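Local coordinates for alpha-L-arabinosidase (Xanthomonas axonopodis pv. citri, PDB 6D25), which probably removes alpha-L-arabinofuranosyl side groups from arabinoxylans, coping with internally di-substituted xylose units, as a trimeric GH51 glycoside hydrolase, at residues Thr249-Met252 with Met253-Ser257. Residues are numbered along the deposited sequence; the frame is centred on the assembly and turned at random.
Sequences TEVM and MREAS
Arg254 leaves the helix with CG trans to the backbone N (chi1 -180°) and then bends at chi3 (76°), which swings the guanidinium back over Val251 one turn earlier. Val251 CB lies over one face of that group, and both methyls, CG1 and CG2, come to 3.8 Å from Arg254 NH2. Along its edge the guanidinium meets Glu255: Arg254 NE gives a nearly straight salt-bridge hydrogen bond to Glu255 OE2 (2.9 Å), arriving on the anti side of the carboxylate, while NH2 adds a weak one to the same oxygen. Glu255 CG also packs on Val251 CG1 at 3.9 Å. At the NH1 end of the guanidinium, away from Glu255, a water accepts from Arg254 NH1 and donates to Glu250 OE2, its oxygen 2.7 Å from Glu250 OE2, linking charges one turn apart; Glu250 is itself held by Lys311 and Tyr312. The backbone carries the i to i+4 bonds of the helix, such as Glu255 N to Val251 O (2.9 Å); that from Ala256 N to Met252 O is weak. In this beta-alpha-beta unit of the (beta/alpha)8 (TIM) barrel, Thr249 and Met253 face Leu263 of strand 262-269, Met252 meets helix 212-224, and Arg254 touches Tyr312 of helix 285-312.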
ATOM      1  N   THR A 249     -13.360  16.803  -1.551  1.00 16.24           N
ATOM      2  CA  THR A 249     -13.543  17.367  -0.215  1.00 16.39           C
ATOM      3  C   THR A 249     -14.602  16.592   0.578  1.00 16.68           C
ATOM      4  O   THR A 249     -14.407  16.323   1.737  1.00 16.37           O
ATOM      5  CB  THR A 249     -13.972  18.840  -0.321  1.00 16.72           C
ATOM      6  OG1 THR A 249     -12.988  19.503  -1.099  1.00 17.00           O
ATOM      7  CG2 THR A 249     -14.090  19.513   1.028  1.00 16.79           C
ATOM      8  N   GLU A 250     -15.728  16.291  -0.051  1.00 17.87           N
ATOM      9  CA  GLU A 250     -16.814  15.577   0.578  1.00 19.64           C
ATOM     10  C   GLU A 250     -16.294  14.247   1.171  1.00 19.13           C
ATOM     11  O   GLU A 250     -16.581  13.920   2.335  1.00 18.13           O
ATOM     12  CB  GLU A 250     -17.926  15.342  -0.442  1.00 22.29           C
ATOM     13  CG  GLU A 250     -19.009  14.423   0.037  1.00 25.71           C
ATOM     14  CD  GLU A 250     -20.023  15.071   0.949  1.00 30.02           C
ATOM     15  OE1 GLU A 250     -20.221  16.293   0.855  1.00 33.10           O
ATOM     16  OE2 GLU A 250     -20.640  14.315   1.742  1.00 35.07           O
ATOM     17  N   VAL A 251     -15.582  13.451   0.367  1.00 18.29           N
ATOM     18  CA  VAL A 251     -15.174  12.137   0.841  1.00 18.59           C
ATOM     19  C   VAL A 251     -14.062  12.279   1.872  1.00 17.90           C
ATOM     20  O   VAL A 251     -14.094  11.569   2.877  1.00 17.25           O
ATOM     21  CB  VAL A 251     -14.771  11.217  -0.329  1.00 18.58           C
ATOM     22  CG1 VAL A 251     -14.184   9.911   0.171  1.00 18.73           C
ATOM     23  CG2 VAL A 251     -15.976  10.969  -1.221  1.00 19.22           C
ATOM     24  N   MET A 252     -13.068  13.120   1.640  1.00 18.03           N
ATOM     25  CA  MET A 252     -11.980  13.210   2.604  1.00 18.93           C
ATOM     26  C   MET A 252     -12.549  13.648   3.965  1.00 18.63           C
ATOM     27  O   MET A 252     -12.121  13.125   5.009  1.00 18.14           O
ATOM     28  CB  MET A 252     -10.896  14.218   2.218  1.00 20.42           C
ATOM     29  CG  MET A 252     -10.048  13.792   1.094  1.00 22.70           C
ATOM     30  SD  MET A 252      -9.010  12.289   1.396  1.00 28.42           S
ATOM     31  CE  MET A 252      -8.384  12.634   3.019  1.00 22.63           C
ATOM     32  N   MET A 253     -13.473  14.611   3.969  1.00 18.09           N
ATOM     33  CA  MET A 253     -14.013  15.088   5.245  1.00 18.87           C
ATOM     34  C   MET A 253     -14.922  14.016   5.866  1.00 19.20           C
ATOM     35  O   MET A 253     -14.816  13.742   7.070  1.00 18.86           O
ATOM     36  CB  MET A 253     -14.777  16.420   5.050  1.00 18.95           C
ATOM     37  CG  MET A 253     -13.891  17.574   4.712  1.00 18.12           C
ATOM     38  SD  MET A 253     -12.606  17.937   5.918  1.00 18.80           S
ATOM     39  CE  MET A 253     -13.624  18.634   7.218  1.00 19.14           C
ATOM     40  N   ARG A 254     -15.804  13.421   5.064  1.00 19.37           N
ATOM     41  CA  ARG A 254     -16.712  12.390   5.561  1.00 20.54           C
ATOM     42  C   ARG A 254     -15.890  11.249   6.196  1.00 19.98           C
ATOM     43  O   ARG A 254     -16.240  10.730   7.241  1.00 19.18           O
ATOM     44  CB  ARG A 254     -17.572  11.787   4.448  1.00 22.03           C
ATOM     45  CG  ARG A 254     -18.559  10.711   4.869  1.00 23.93           C
ATOM     46  CD  ARG A 254     -19.279  10.178   3.607  1.00 27.08           C
ATOM     47  NE  ARG A 254     -18.415   9.278   2.826  1.00 28.43           N
ATOM     48  CZ  ARG A 254     -18.406   9.157   1.498  1.00 29.73           C
ATOM     49  NH1 ARG A 254     -19.234   9.856   0.737  1.00 28.68           N
ATOM     50  NH2 ARG A 254     -17.588   8.281   0.930  1.00 30.58           N
ATOM     51  N   GLU A 255     -14.820  10.836   5.534  1.00 19.00           N
ATOM     52  CA  GLU A 255     -14.115   9.630   5.903  1.00 20.21           C
ATOM     53  C   GLU A 255     -12.998   9.907   6.912  1.00 19.56           C
ATOM     54  O   GLU A 255     -12.626   8.982   7.636  1.00 19.87           O
ATOM     55  CB  GLU A 255     -13.498   8.897   4.699  1.00 20.98           C
ATOM     56  CG  GLU A 255     -14.513   8.354   3.748  1.00 22.51           C
ATOM     57  CD  GLU A 255     -15.500   7.363   4.386  1.00 24.27           C
ATOM     58  OE1 GLU A 255     -15.101   6.581   5.218  1.00 26.05           O
ATOM     59  OE2 GLU A 255     -16.656   7.361   4.000  1.00 24.93           O
ATOM     60  N   ALA A 256     -12.439  11.099   6.961  1.00 19.33           N
ATOM     61  CA  ALA A 256     -11.165  11.277   7.683  1.00 18.71           C
ATOM     62  C   ALA A 256     -11.078  12.584   8.491  1.00 18.29           C
ATOM     63  O   ALA A 256      -9.967  12.869   9.005  1.00 18.75           O
ATOM     64  CB  ALA A 256     -10.003  11.196   6.706  1.00 18.48           C
ATOM     65  N   SER A 257     -12.145  13.380   8.609  1.00 18.78           N
ATOM     66  CA  SER A 257     -12.011  14.689   9.264  1.00 19.44           C
ATOM     67  C   SER A 257     -11.449  14.574  10.688  1.00 20.49           C
ATOM     68  O   SER A 257     -10.744  15.504  11.147  1.00 19.86           O
ATOM     69  CB  SER A 257     -13.323  15.466   9.286  1.00 20.18           C
ATOM     70  OG  SER A 257     -14.292  14.767  10.044  1.00 20.53           O
TER
HETATM   71  O   HOH W   1     -20.799  11.700   1.202  1.00 43.75           O